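Local coordinates for protein putative glucose-6-phosphate 1-epimerase (Salmonella typhimurium, PDB 2HTA) that probably interconverts the alpha and beta anomers of glucose 6-phosphate and related hexose 6-phosphates, acting as a monomeric mutarotase, at residues L38-L43 with P81-V86; V51-A56 with L63-V68; E165-G170 with P297-Q302; V190-L195 with Q216-R221. All blocks are in the same frame, centred on the assembly; numbering follows the deposited sequence.

Followed from the N terminus, the chain first makes contact 1, where the turn before strand 41-48 is met by the loop 81-86 and a loop of 37 residues is closed. Contact 2, the hairpin of strands 51-56 and 61-67, is nested inside that loop, and the two touch where Leu43 and Phe82 reach Leu63. Contact 3 comes later and spans 126 residues, pairing strand 162-169 with the C-terminal strand 298-308. Contact 4 lies within this second loop and adds strand 216-217 to an end of the nine-stranded sheet that also holds contact 3. Contacts 1 and 4 lie on opposite sides of the chain's centre, about 32 Å apart between centres.

Contact 1: L38-L43 with P81-V86; sequences LDDLDL and PFKTGV
Asp39 OD2 is gripped from two directions: Lys83 NZ forms a salt bridge to it at 2.9 Å, arriving on the syn side of the carboxylate, and a water that donates to it also accepts from the backbone N of Phe82. The lysine chain, bent at chi2 (-70°), folds back to bring its amine to the acid although its CB sets off away from the 38-43 turn. The neighbouring acid reads the loop backbone instead. Asp40 OD2 takes the N-H of Thr84 at 2.8 Å through its anti lone pair, with an N-H...O angle of 164°, while Asp40 N donates to Phe82 O at 3.0 Å. A second water joins Asp40 OD1 to Lys83 NZ, so both acids share the one ammonium group, directly or through solvent, which probably tempers their mutual repulsion.

Beneath this polar rim lies a greasy layer. Leu38 CD2 sits over the middle of the Phe82 ring, 3.7 Å from its centroid, in a CH-pi contact; Leu43 CD2 meets the ring at its edge, 4.2 Å from Phe82 CE1. Leu41 lays its branches against the Phe82-Lys83 backbone. Met16 of helix 14-22 touches both Leu38 and Phe82, so helix, turn and loop meet around the Phe82 ring, at the type II' turn that connects strands 33-38 and 41-48.

Contact 2: V51-A56 with L63-V68; sequences VKASFA and LSWKPV
Ser54 and Ser64 meet hydroxyl to hydroxyl, OG to OG at 2.9 Å, on one face of an antiparallel hairpin. Each hydroxyl lies between its own backbone N and carbonyl carbon (chi1 55° and 70°), which turns both toward the gap between the strands. Ile17, Ile20 and Phe21 of helix 14-22 pack on this pair, a mostly apolar cover, though a water also bonds Ser64 OG. The backbone bonding here is uneven: Leu63 N donates to Ser54 O at 2.8 Å, Ser64 N reaches the same oxygen only weakly, and Ser54 N meets Ser64 O from above the carbonyl plane. Leu63 and Ser64 both face Ser54, a classic beta bulge. Leu63 CD1 lies against the backbone of Phe55 and Ala56.

On the other face the packing is tightest at Val51, whose CG2 comes to the edge of the Trp65 indole, 3.3 Å from CD1. Ala53 CB approaches the same edge more distantly, and Trp65 NE1 gives its proton to Gly159 O, which helps to fix the rotation of the ring.

Farther along the serine face, the contact opens to solvent at Lys52 and Lys66, a hydrogen-bonded pair whose backbones make two bonds, Lys66 N to Lys52 O at 2.8 Å the shorter. Their chains then leave the contact, the NZ atoms 6.6 Å apart, and Lys66 NZ donates to the backbone carbonyl of Glu70. The chemistry implies a division of labour: backbone bonds set the register, a buried hydroxyl pair bonds across the strands with a water as further partner of Ser64, and like charges stay apart at the solvent side.

Contact 3: E165-G170 with P297-Q302; sequences ELEAHG and PSRLAQ
Glu165 and Glu167 share a first torsion of 176°, which holds CG opposite the backbone N and sends both extended chains along one face of the antiparallel pair, where Arg299, bent at chi3, lies among them. Glu165 OE2 reaches Arg299 NH1 at 3.7 Å, a long salt bridge whose carboxylate and guanidinium planes stand nearly perpendicular. Glu167 runs alongside Arg299 and touches its aliphatic part, OE2 to CD, rather than its charged end. Its other oxygen, OE1, receives the N-H of His169 NE2 at 2.7 Å on the anti side but tilted out of the carboxylate plane, while staying near the imidazole plane, and it also pairs with Arg155.

The His169 ring is held by Pro297, whose CB rests over its centre, 3.8 Å from the centroid, in a CH-pi contact. Glu295 binds the remaining ring nitrogen, ND1. On the opposite face of the sheet, Ala168 CB meets Ser298 OG at 3.3 Å, and Leu166 and Leu300 turn inward. Regular backbone bonds, Leu166 N to Leu300 O at 2.7 Å among them, join strands 162-169 and 298-308, neighbours in the nine-stranded antiparallel sheet; a water also donates to Leu166 O.

One face is a charged network and the other a mainly apolar layer leading toward the probable active site. With both nitrogens bound to glutamates, the imidazole is held in a fixed rotation, and the surrounding acids would probably stabilise its protonated form.

Contact 4: V190-L195 with Q216-R221; sequences VKVSGL and QTFPDR
Val192 and Gln216 form a hydrogen-bonded antiparallel pair: Val192 N donates to Gln216 O at 2.9 Å, and Gln216 N returns a bond to Val192 O at 2.8 Å. Pairing is brief. Past Thr217 the second segment turns off, and a water accepts from Phe218 N and lies 2.6 Å from Val190 O, probably bridging the two where the strands part.

The departing chain tucks Phe218 back beneath strand 191-193. Its ring meets Val192 obliquely, CE1 lying 3.7 Å from CG2, and Val190 CG1 approaches more loosely; Val279 of strand 278-286 packs on the same ring. At the other end the Leu195 side chain crosses that of Gln216 at about a right angle, CD1 touching CB at 3.5 Å. The Gln216 chain bends at chi2 (72°), which curls its amide back so that NE2 donates to Thr217 O at 2.9 Å, almost straight. Gln216 OE1 accepts from Tyr226 and Arg224.

Both ends of the buried amide therefore have hydrogen-bond partners, which settles its orientation. The chemistry implies a short sheet edge held by one good backbone pair and the packing of Phe218, whose side chain lies about 8 Å from that of Asp223, which probably binds the substrate.

Contact 1: L38-L43 with P81-V86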
loop_
_atom_site.group_PDB
_atom_site.type_symbol
_atom_site.label_atom_id
_atom_site.label_comp_id
_atom_site.label_asym_id
_atom_site.label_seq_id
_atom_site.Cartn_x
_atom_site.Cartn_y
_atom_site.Cartn_z
ATOM N N LEU A 38 -16.035 -2.671 10.664
ATOM C CA LEU A 38 -16.317 -1.250 10.569
ATOM C C LEU A 38 -17.231 -1.025 9.350
ATOM O O LEU A 38 -16.882 -1.378 8.211
ATOM C CB LEU A 38 -15.048 -0.449 10.450
ATOM C CG LEU A 38 -15.143 1.088 10.621
ATOM C CD1 LEU A 38 -15.853 1.562 11.937
ATOM C CD2 LEU A 38 -13.793 1.646 10.517
ATOM N N ASP A 39 -18.428 -0.487 9.614
ATOM C CA ASP A 39 -19.466 -0.355 8.561
ATOM C C ASP A 39 -19.639 -1.684 7.826
ATOM O O ASP A 39 -19.974 -2.694 8.471
ATOM C CB ASP A 39 -19.122 0.822 7.652
ATOM C CG ASP A 39 -20.357 1.393 6.923
ATOM O OD1 ASP A 39 -21.460 0.824 7.074
ATOM O OD2 ASP A 39 -20.221 2.380 6.134
ATOM N N ASP A 40 -19.390 -1.725 6.511
ATOM C CA ASP A 40 -19.552 -2.953 5.735
ATOM C C ASP A 40 -18.421 -3.992 5.936
ATOM O O ASP A 40 -18.616 -5.164 5.619
ATOM C CB ASP A 40 -19.547 -2.670 4.238
ATOM C CG ASP A 40 -20.835 -2.058 3.717
ATOM O OD1 ASP A 40 -21.829 -1.984 4.472
ATOM O OD2 ASP A 40 -20.844 -1.651 2.524
ATOM N N LEU A 41 -17.247 -3.584 6.425
ATOM C CA LEU A 41 -16.036 -4.391 6.184
ATOM C C LEU A 41 -15.496 -5.125 7.391
ATOM O O LEU A 41 -15.361 -4.527 8.472
ATOM C CB LEU A 41 -14.899 -3.495 5.662
ATOM C CG LEU A 41 -15.196 -2.697 4.375
ATOM C CD1 LEU A 41 -13.953 -1.983 3.847
ATOM C CD2 LEU A 41 -15.773 -3.623 3.300
ATOM N N ASP A 42 -15.208 -6.403 7.181
ATOM C CA ASP A 42 -14.582 -7.197 8.195
ATOM C C ASP A 42 -13.094 -6.826 8.250
ATOM O O ASP A 42 -12.472 -6.715 7.200
ATOM C CB ASP A 42 -14.734 -8.647 7.846
ATOM C CG ASP A 42 -16.128 -9.144 8.185
ATOM O OD1 ASP A 42 -16.743 -8.590 9.132
ATOM O OD2 ASP A 42 -16.598 -10.064 7.509
ATOM N N LEU A 43 -12.588 -6.570 9.461
ATOM C CA LEU A 43 -11.172 -6.177 9.682
ATOM C C LEU A 43 -10.453 -7.245 10.529
ATOM O O LEU A 43 -11.063 -7.843 11.410
ATOM C CB LEU A 43 -11.055 -4.833 10.447
ATOM C CG LEU A 43 -11.902 -3.699 9.854
ATOM C CD1 LEU A 43 -11.670 -2.369 10.592
ATOM C CD2 LEU A 43 -11.552 -3.521 8.343
ATOM N N PRO A 81 -14.528 5.696 2.893
ATOM C CA PRO A 81 -15.599 4.758 3.176
ATOM C C PRO A 81 -15.049 3.391 3.590
ATOM O O PRO A 81 -13.900 3.071 3.261
ATOM C CB PRO A 81 -16.335 4.644 1.822
ATOM C CG PRO A 81 -15.962 5.844 1.068
ATOM C CD PRO A 81 -14.514 6.096 1.487
ATOM N N PHE A 82 -15.839 2.629 4.350
ATOM C CA PHE A 82 -15.642 1.205 4.623
ATOM C C PHE A 82 -16.881 0.508 4.069
ATOM O O PHE A 82 -17.767 0.130 4.800
ATOM C CB PHE A 82 -15.435 0.891 6.122
ATOM C CG PHE A 82 -14.054 1.243 6.602
ATOM C CD1 PHE A 82 -13.123 0.236 6.880
ATOM C CD2 PHE A 82 -13.653 2.576 6.709
ATOM C CE1 PHE A 82 -11.845 0.546 7.295
ATOM C CE2 PHE A 82 -12.333 2.894 7.144
ATOM C CZ PHE A 82 -11.447 1.897 7.392
ATOM N N LYS A 83 -16.909 0.364 2.752
ATOM C CA LYS A 83 -18.083 -0.107 2.010
ATOM C C LYS A 83 -17.673 -1.230 1.060
ATOM O O LYS A 83 -16.600 -1.186 0.413
ATOM C CB LYS A 83 -18.652 1.025 1.152
ATOM C CG LYS A 83 -19.208 2.236 1.899
ATOM C CD LYS A 83 -20.488 1.933 2.635
ATOM C CE LYS A 83 -21.194 3.236 3.087
ATOM N NZ LYS A 83 -22.258 2.816 4.067
ATOM N N THR A 84 -18.540 -2.213 0.947
ATOM C CA THR A 84 -18.356 -3.323 0.036
ATOM C C THR A 84 -18.023 -2.911 -1.389
ATOM O O THR A 84 -18.779 -2.166 -2.053
ATOM C CB THR A 84 -19.548 -4.305 0.138
ATOM O OG1 THR A 84 -19.672 -4.674 1.507
ATOM C CG2 THR A 84 -19.290 -5.562 -0.660
ATOM N N GLY A 85 -16.828 -3.347 -1.838
ATOM C CA GLY A 85 -16.411 -3.086 -3.222
ATOM C C GLY A 85 -15.761 -1.750 -3.486
ATOM O O GLY A 85 -15.276 -1.506 -4.588
ATOM N N VAL A 86 -15.705 -0.874 -2.487
ATOM C CA VAL A 86 -15.182 0.463 -2.662
ATOM C C VAL A 86 -13.707 0.500 -2.203
ATOM O O VAL A 86 -13.418 0.075 -1.086
ATOM C CB VAL A 86 -16.061 1.457 -1.835
ATOM C CG1 VAL A 86 -15.458 2.863 -1.848
ATOM C CG2 VAL A 86 -17.501 1.497 -2.482
HETATM O O HOH W 1 -18.073 3.713 5.359
HETATM O O HOH W 2 -18.122 -6.550 2.528
HETATM O O HOH W 3 -23.599 0.060 3.578
#

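Contact 2: V51-A56 with L63-V68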
loop_
_atom_site.group_PDB
_atom_site.type_symbol
_atom_site.label_atom_id
_atom_site.label_comp_id
_atom_site.label_asym_id
_atom_site.label_seq_id
_atom_site.Cartn_x
_atom_site.Cartn_y
_atom_site.Cartn_z
ATOM N N VAL A 51 3.750 -4.566 18.403
ATOM C CA VAL A 51 3.223 -3.953 17.161
ATOM C C VAL A 51 1.686 -3.914 17.153
ATOM O O VAL A 51 1.036 -4.847 17.581
ATOM C CB VAL A 51 3.694 -4.788 15.903
ATOM C CG1 VAL A 51 3.383 -6.333 16.027
ATOM C CG2 VAL A 51 3.135 -4.146 14.569
ATOM N N LYS A 52 1.142 -2.838 16.609
ATOM C CA LYS A 52 -0.286 -2.742 16.342
ATOM C C LYS A 52 -0.447 -2.586 14.834
ATOM O O LYS A 52 0.256 -1.797 14.227
ATOM C CB LYS A 52 -0.857 -1.495 17.025
ATOM C CG LYS A 52 -0.987 -1.694 18.539
ATOM C CD LYS A 52 -1.593 -0.438 19.160
ATOM C CE LYS A 52 -1.768 -0.648 20.689
ATOM N NZ LYS A 52 -1.877 0.642 21.439
ATOM N N ALA A 53 -1.349 -3.356 14.247
ATOM C CA ALA A 53 -1.577 -3.267 12.791
ATOM C C ALA A 53 -2.996 -3.713 12.492
ATOM O O ALA A 53 -3.646 -4.411 13.295
ATOM C CB ALA A 53 -0.564 -4.212 12.064
ATOM N N SER A 54 -3.517 -3.348 11.327
ATOM C CA SER A 54 -4.887 -3.805 11.039
ATOM C C SER A 54 -5.018 -3.927 9.534
ATOM O O SER A 54 -4.285 -3.267 8.785
ATOM C CB SER A 54 -5.935 -2.805 11.582
ATOM O OG SER A 54 -5.725 -1.472 11.096
ATOM N N PHE A 55 -5.979 -4.743 9.117
ATOM C CA PHE A 55 -6.165 -5.065 7.724
ATOM C C PHE A 55 -7.661 -5.062 7.444
ATOM O O PHE A 55 -8.454 -5.367 8.327
ATOM C CB PHE A 55 -5.732 -6.499 7.489
ATOM C CG PHE A 55 -4.267 -6.757 7.666
ATOM C CD1 PHE A 55 -3.403 -6.796 6.560
ATOM C CD2 PHE A 55 -3.757 -7.034 8.937
ATOM C CE1 PHE A 55 -2.015 -7.044 6.757
ATOM C CE2 PHE A 55 -2.391 -7.296 9.135
ATOM C CZ PHE A 55 -1.533 -7.316 8.048
ATOM N N ALA A 56 -8.055 -4.792 6.200
ATOM C CA ALA A 56 -9.381 -5.204 5.772
ATOM C C ALA A 56 -9.208 -6.511 4.994
ATOM O O ALA A 56 -8.246 -6.667 4.194
ATOM C CB ALA A 56 -10.013 -4.125 4.858
ATOM N N LEU A 63 -4.111 -1.511 6.575
ATOM C CA LEU A 63 -4.630 -0.176 6.899
ATOM C C LEU A 63 -3.672 0.625 7.770
ATOM O O LEU A 63 -3.589 1.856 7.637
ATOM C CB LEU A 63 -5.911 -0.347 7.732
ATOM C CG LEU A 63 -7.008 -1.204 7.093
ATOM C CD1 LEU A 63 -8.206 -1.440 7.978
ATOM C CD2 LEU A 63 -7.435 -0.498 5.779
ATOM N N SER A 64 -2.940 -0.059 8.645
ATOM C CA SER A 64 -2.106 0.688 9.635
ATOM C C SER A 64 -1.015 -0.248 10.153
ATOM O O SER A 64 -1.204 -1.457 10.153
ATOM C CB SER A 64 -2.957 1.224 10.824
ATOM O OG SER A 64 -3.422 0.183 11.663
ATOM N N TRP A 65 0.090 0.329 10.618
ATOM C CA TRP A 65 1.181 -0.425 11.196
ATOM C C TRP A 65 1.906 0.573 12.107
ATOM O O TRP A 65 2.343 1.639 11.664
ATOM C CB TRP A 65 2.133 -1.000 10.099
ATOM C CG TRP A 65 3.413 -1.553 10.682
ATOM C CD1 TRP A 65 3.522 -2.517 11.686
ATOM C CD2 TRP A 65 4.755 -1.118 10.396
ATOM N NE1 TRP A 65 4.854 -2.758 11.945
ATOM C CE2 TRP A 65 5.622 -1.868 11.225
ATOM C CE3 TRP A 65 5.306 -0.165 9.504
ATOM C CZ2 TRP A 65 7.032 -1.704 11.213
ATOM C CZ3 TRP A 65 6.708 -0.009 9.465
ATOM C CH2 TRP A 65 7.555 -0.761 10.342
ATOM N N LYS A 66 2.075 0.176 13.374
ATOM C CA LYS A 66 2.758 0.991 14.333
ATOM C C LYS A 66 3.586 0.063 15.213
ATOM O O LYS A 66 3.026 -0.632 16.067
ATOM C CB LYS A 66 1.747 1.734 15.175
ATOM C CG LYS A 66 2.358 2.704 16.198
ATOM C CD LYS A 66 1.186 3.491 16.803
ATOM C CE LYS A 66 1.352 3.640 18.267
ATOM N NZ LYS A 66 2.438 4.654 18.531
ATOM N N PRO A 67 4.919 0.016 14.967
ATOM C CA PRO A 67 5.737 -0.784 15.821
ATOM C C PRO A 67 5.906 -0.041 17.149
ATOM O O PRO A 67 5.791 1.187 17.206
ATOM C CB PRO A 67 7.070 -0.893 15.054
ATOM C CG PRO A 67 7.053 0.121 14.034
ATOM C CD PRO A 67 5.706 0.719 13.927
ATOM N N VAL A 68 6.142 -0.798 18.201
ATOM C CA VAL A 68 6.270 -0.237 19.519
ATOM C C VAL A 68 7.383 0.807 19.555
ATOM O O VAL A 68 8.453 0.626 18.953
ATOM C CB VAL A 68 6.448 -1.363 20.617
ATOM C CG1 VAL A 68 7.748 -2.109 20.477
ATOM C CG2 VAL A 68 6.291 -0.810 21.972
HETATM O O HOH W 4 -1.600 0.591 13.750
#

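Contact 3: E165-G170 with P297-Q302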
loop_
_atom_site.group_PDB
_atom_site.type_symbol
_atom_site.label_atom_id
_atom_site.label_comp_id
_atom_site.label_asym_id
_atom_site.label_seq_id
_atom_site.Cartn_x
_atom_site.Cartn_y
_atom_site.Cartn_z
ATOM N N GLU A 165 4.534 -9.138 0.694
ATOM C CA GLU A 165 4.937 -9.864 -0.513
ATOM C C GLU A 165 3.673 -10.291 -1.257
ATOM O O GLU A 165 2.810 -10.969 -0.693
ATOM C CB GLU A 165 5.767 -11.085 -0.126
ATOM C CG GLU A 165 6.169 -12.012 -1.327
ATOM C CD GLU A 165 6.823 -13.317 -0.858
ATOM O OE1 GLU A 165 6.156 -14.135 -0.179
ATOM O OE2 GLU A 165 8.016 -13.522 -1.159
ATOM N N LEU A 166 3.549 -9.850 -2.495
ATOM C CA LEU A 166 2.469 -10.250 -3.390
ATOM C C LEU A 166 2.915 -11.309 -4.415
ATOM O O LEU A 166 3.907 -11.131 -5.116
ATOM C CB LEU A 166 1.966 -9.007 -4.129
ATOM C CG LEU A 166 0.767 -9.303 -5.035
ATOM C CD1 LEU A 166 -0.526 -9.602 -4.237
ATOM C CD2 LEU A 166 0.580 -8.123 -6.011
ATOM N N GLU A 167 2.146 -12.381 -4.565
ATOM C CA GLU A 167 2.553 -13.501 -5.431
ATOM C C GLU A 167 1.322 -13.948 -6.227
ATOM O O GLU A 167 0.262 -14.239 -5.635
ATOM C CB GLU A 167 3.037 -14.647 -4.538
ATOM C CG GLU A 167 3.393 -15.899 -5.263
ATOM C CD GLU A 167 3.943 -16.963 -4.259
ATOM O OE1 GLU A 167 3.210 -17.911 -3.830
ATOM O OE2 GLU A 167 5.119 -16.787 -3.889
ATOM N N ALA A 168 1.450 -13.932 -7.544
ATOM C CA ALA A 168 0.305 -14.217 -8.442
ATOM C C ALA A 168 0.573 -15.517 -9.206
ATOM O O ALA A 168 1.604 -15.655 -9.896
ATOM C CB ALA A 168 0.085 -13.060 -9.412
ATOM N N HIS A 169 -0.322 -16.481 -9.054
ATOM C CA HIS A 169 -0.198 -17.776 -9.722
ATOM C C HIS A 169 -1.180 -17.826 -10.890
ATOM O O HIS A 169 -2.375 -17.582 -10.719
ATOM C CB HIS A 169 -0.541 -18.909 -8.758
ATOM C CG HIS A 169 0.422 -19.016 -7.616
ATOM N ND1 HIS A 169 1.409 -19.981 -7.559
ATOM C CD2 HIS A 169 0.535 -18.290 -6.483
ATOM C CE1 HIS A 169 2.098 -19.836 -6.435
ATOM N NE2 HIS A 169 1.587 -18.819 -5.766
ATOM N N GLY A 170 -0.689 -18.227 -12.043
ATOM C CA GLY A 170 -1.576 -18.296 -13.252
ATOM C C GLY A 170 -0.727 -18.189 -14.508
ATOM O O GLY A 170 0.506 -18.310 -14.433
ATOM N N PRO A 297 5.403 -18.254 -10.438
ATOM C CA PRO A 297 4.460 -17.190 -10.158
ATOM C C PRO A 297 5.176 -15.823 -10.156
ATOM O O PRO A 297 6.386 -15.766 -9.927
ATOM C CB PRO A 297 3.978 -17.533 -8.746
ATOM C CG PRO A 297 5.069 -18.290 -8.151
ATOM C CD PRO A 297 5.588 -19.139 -9.275
ATOM N N SER A 298 4.459 -14.729 -10.356
ATOM C CA SER A 298 5.127 -13.429 -10.243
ATOM C C SER A 298 5.192 -13.026 -8.783
ATOM O O SER A 298 4.374 -13.520 -7.939
ATOM C CB SER A 298 4.407 -12.367 -11.041
ATOM O OG SER A 298 3.062 -12.328 -10.608
ATOM N N ARG A 299 6.139 -12.138 -8.469
ATOM C CA ARG A 299 6.241 -11.673 -7.111
ATOM C C ARG A 299 6.543 -10.186 -7.133
ATOM O O ARG A 299 7.202 -9.688 -8.047
ATOM C CB ARG A 299 7.355 -12.448 -6.358
ATOM C CG ARG A 299 7.041 -13.945 -6.201
ATOM C CD ARG A 299 7.898 -14.617 -5.118
ATOM N NE ARG A 299 9.219 -14.955 -5.632
ATOM C CZ ARG A 299 10.361 -14.501 -5.108
ATOM N NH1 ARG A 299 10.315 -13.713 -4.040
ATOM N NH2 ARG A 299 11.550 -14.859 -5.620
ATOM N N LEU A 300 6.049 -9.466 -6.123
ATOM C CA LEU A 300 6.415 -8.073 -5.898
ATOM C C LEU A 300 6.437 -7.903 -4.350
ATOM O O LEU A 300 5.542 -8.434 -3.651
ATOM C CB LEU A 300 5.322 -7.182 -6.457
ATOM C CG LEU A 300 5.556 -5.675 -6.620
ATOM C CD1 LEU A 300 6.744 -5.381 -7.603
ATOM C CD2 LEU A 300 4.248 -4.992 -7.053
ATOM N N ALA A 301 7.470 -7.235 -3.827
ATOM C CA ALA A 301 7.602 -7.117 -2.353
ATOM C C ALA A 301 8.103 -5.773 -1.952
ATOM O O ALA A 301 8.904 -5.145 -2.650
ATOM C CB ALA A 301 8.515 -8.227 -1.766
ATOM N N GLN A 302 7.648 -5.365 -0.768
ATOM C CA GLN A 302 8.088 -4.131 -0.136
ATOM C C GLN A 302 8.355 -4.409 1.378
ATOM O O GLN A 302 7.563 -5.112 2.006
ATOM C CB GLN A 302 6.978 -3.092 -0.298
ATOM C CG GLN A 302 7.369 -1.716 0.309
ATOM C CD GLN A 302 6.295 -0.695 0.200
ATOM O OE1 GLN A 302 5.679 -0.344 1.199
ATOM N NE2 GLN A 302 6.043 -0.201 -1.039
HETATM O O HOH W 5 2.950 -10.633 -7.745
#

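Contact 4: V190-L195 with Q216-R221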
loop_
_atom_site.group_PDB
_atom_site.type_symbol
_atom_site.label_atom_id
_atom_site.label_comp_id
_atom_site.label_asym_id
_atom_site.label_seq_id
_atom_site.Cartn_x
_atom_site.Cartn_y
_atom_site.Cartn_z
ATOM N N VAL A 190 9.067 17.256 3.510
ATOM C CA VAL A 190 9.471 15.871 3.227
ATOM C C VAL A 190 10.383 15.850 2.013
ATOM O O VAL A 190 10.141 16.547 1.052
ATOM C CB VAL A 190 8.228 14.972 2.994
ATOM C CG1 VAL A 190 8.651 13.623 2.398
ATOM C CG2 VAL A 190 7.521 14.773 4.306
ATOM N N LYS A 191 11.472 15.100 2.089
ATOM C CA LYS A 191 12.156 14.683 0.884
ATOM C C LYS A 191 12.356 13.171 0.884
ATOM O O LYS A 191 12.492 12.507 1.965
ATOM C CB LYS A 191 13.464 15.439 0.675
ATOM C CG LYS A 191 14.453 15.203 1.791
ATOM C CD LYS A 191 15.548 16.315 1.833
ATOM C CE LYS A 191 16.472 16.050 3.041
ATOM N NZ LYS A 191 17.783 16.847 3.068
ATOM N N VAL A 192 12.366 12.609 -0.322
ATOM C CA VAL A 192 12.622 11.176 -0.485
ATOM C C VAL A 192 13.886 11.018 -1.308
ATOM O O VAL A 192 14.005 11.619 -2.379
ATOM C CB VAL A 192 11.419 10.465 -1.166
ATOM C CG1 VAL A 192 11.703 8.946 -1.337
ATOM C CG2 VAL A 192 10.151 10.692 -0.314
ATOM N N SER A 193 14.829 10.225 -0.809
ATOM C CA SER A 193 16.083 9.986 -1.525
ATOM C C SER A 193 16.105 8.543 -2.001
ATOM O O SER A 193 15.195 7.758 -1.650
ATOM C CB SER A 193 17.290 10.279 -0.596
ATOM O OG SER A 193 17.203 9.494 0.557
ATOM N N GLY A 194 17.155 8.182 -2.746
ATOM C CA GLY A 194 17.360 6.844 -3.230
ATOM C C GLY A 194 16.542 6.589 -4.486
ATOM O O GLY A 194 16.411 5.456 -4.920
ATOM N N LEU A 195 16.054 7.653 -5.094
ATOM C CA LEU A 195 15.150 7.521 -6.273
ATOM C C LEU A 195 15.836 7.467 -7.640
ATOM O O LEU A 195 15.156 7.384 -8.690
ATOM C CB LEU A 195 14.086 8.621 -6.251
ATOM C CG LEU A 195 13.083 8.524 -5.094
ATOM C CD1 LEU A 195 12.236 9.811 -5.011
ATOM C CD2 LEU A 195 12.186 7.282 -5.113
ATOM N N GLN A 216 13.827 13.682 -4.229
ATOM C CA GLN A 216 12.551 14.330 -4.615
ATOM C C GLN A 216 11.920 15.080 -3.459
ATOM O O GLN A 216 11.770 14.536 -2.359
ATOM C CB GLN A 216 11.548 13.280 -5.166
ATOM C CG GLN A 216 10.249 13.868 -5.650
ATOM C CD GLN A 216 10.445 14.623 -6.951
ATOM O OE1 GLN A 216 11.000 14.080 -7.928
ATOM N NE2 GLN A 216 10.001 15.871 -6.974
ATOM N N THR A 217 11.497 16.318 -3.715
ATOM C CA THR A 217 10.644 17.074 -2.785
ATOM C C THR A 217 9.221 17.210 -3.361
ATOM O O THR A 217 8.997 16.983 -4.544
ATOM C CB THR A 217 11.182 18.515 -2.515
ATOM O OG1 THR A 217 11.383 19.226 -3.738
ATOM C CG2 THR A 217 12.520 18.495 -1.697
ATOM N N PHE A 218 8.281 17.613 -2.524
ATOM C CA PHE A 218 6.873 17.511 -2.811
ATOM C C PHE A 218 6.270 18.839 -2.457
ATOM O O PHE A 218 5.451 18.911 -1.552
ATOM C CB PHE A 218 6.221 16.366 -2.010
ATOM C CG PHE A 218 6.740 15.002 -2.413
ATOM C CD1 PHE A 218 7.970 14.542 -1.944
ATOM C CD2 PHE A 218 6.040 14.225 -3.340
ATOM C CE1 PHE A 218 8.486 13.273 -2.394
ATOM C CE2 PHE A 218 6.552 12.957 -3.764
ATOM C CZ PHE A 218 7.763 12.518 -3.296
ATOM N N PRO A 219 6.649 19.889 -3.209
ATOM C CA PRO A 219 6.117 21.208 -2.859
ATOM C C PRO A 219 4.668 21.394 -3.291
ATOM O O PRO A 219 3.972 22.288 -2.743
ATOM C CB PRO A 219 7.041 22.157 -3.605
ATOM C CG PRO A 219 7.469 21.364 -4.916
ATOM C CD PRO A 219 7.595 19.926 -4.355
ATOM N N ASP A 220 4.208 20.552 -4.233
ATOM C CA ASP A 220 2.848 20.618 -4.772
ATOM C C ASP A 220 2.512 19.226 -5.303
ATOM O O ASP A 220 3.292 18.269 -5.108
ATOM C CB ASP A 220 2.834 21.605 -5.939
ATOM N N ARG A 221 1.417 19.100 -6.043
ATOM C CA ARG A 221 1.085 17.837 -6.713
ATOM C C ARG A 221 2.277 17.279 -7.475
ATOM O O ARG A 221 2.823 17.932 -8.392
ATOM C CB ARG A 221 -0.085 18.005 -7.653
ATOM C CG ARG A 221 -0.568 16.704 -8.243
ATOM C CD ARG A 221 -1.692 17.040 -9.233
ATOM N NE ARG A 221 -1.853 15.948 -10.202
ATOM C CZ ARG A 221 -2.139 16.116 -11.490
ATOM N NH1 ARG A 221 -2.295 17.338 -11.989
ATOM N NH2 ARG A 221 -2.267 15.058 -12.278
HETATM O O HOH W 6 8.619 18.466 0.223
#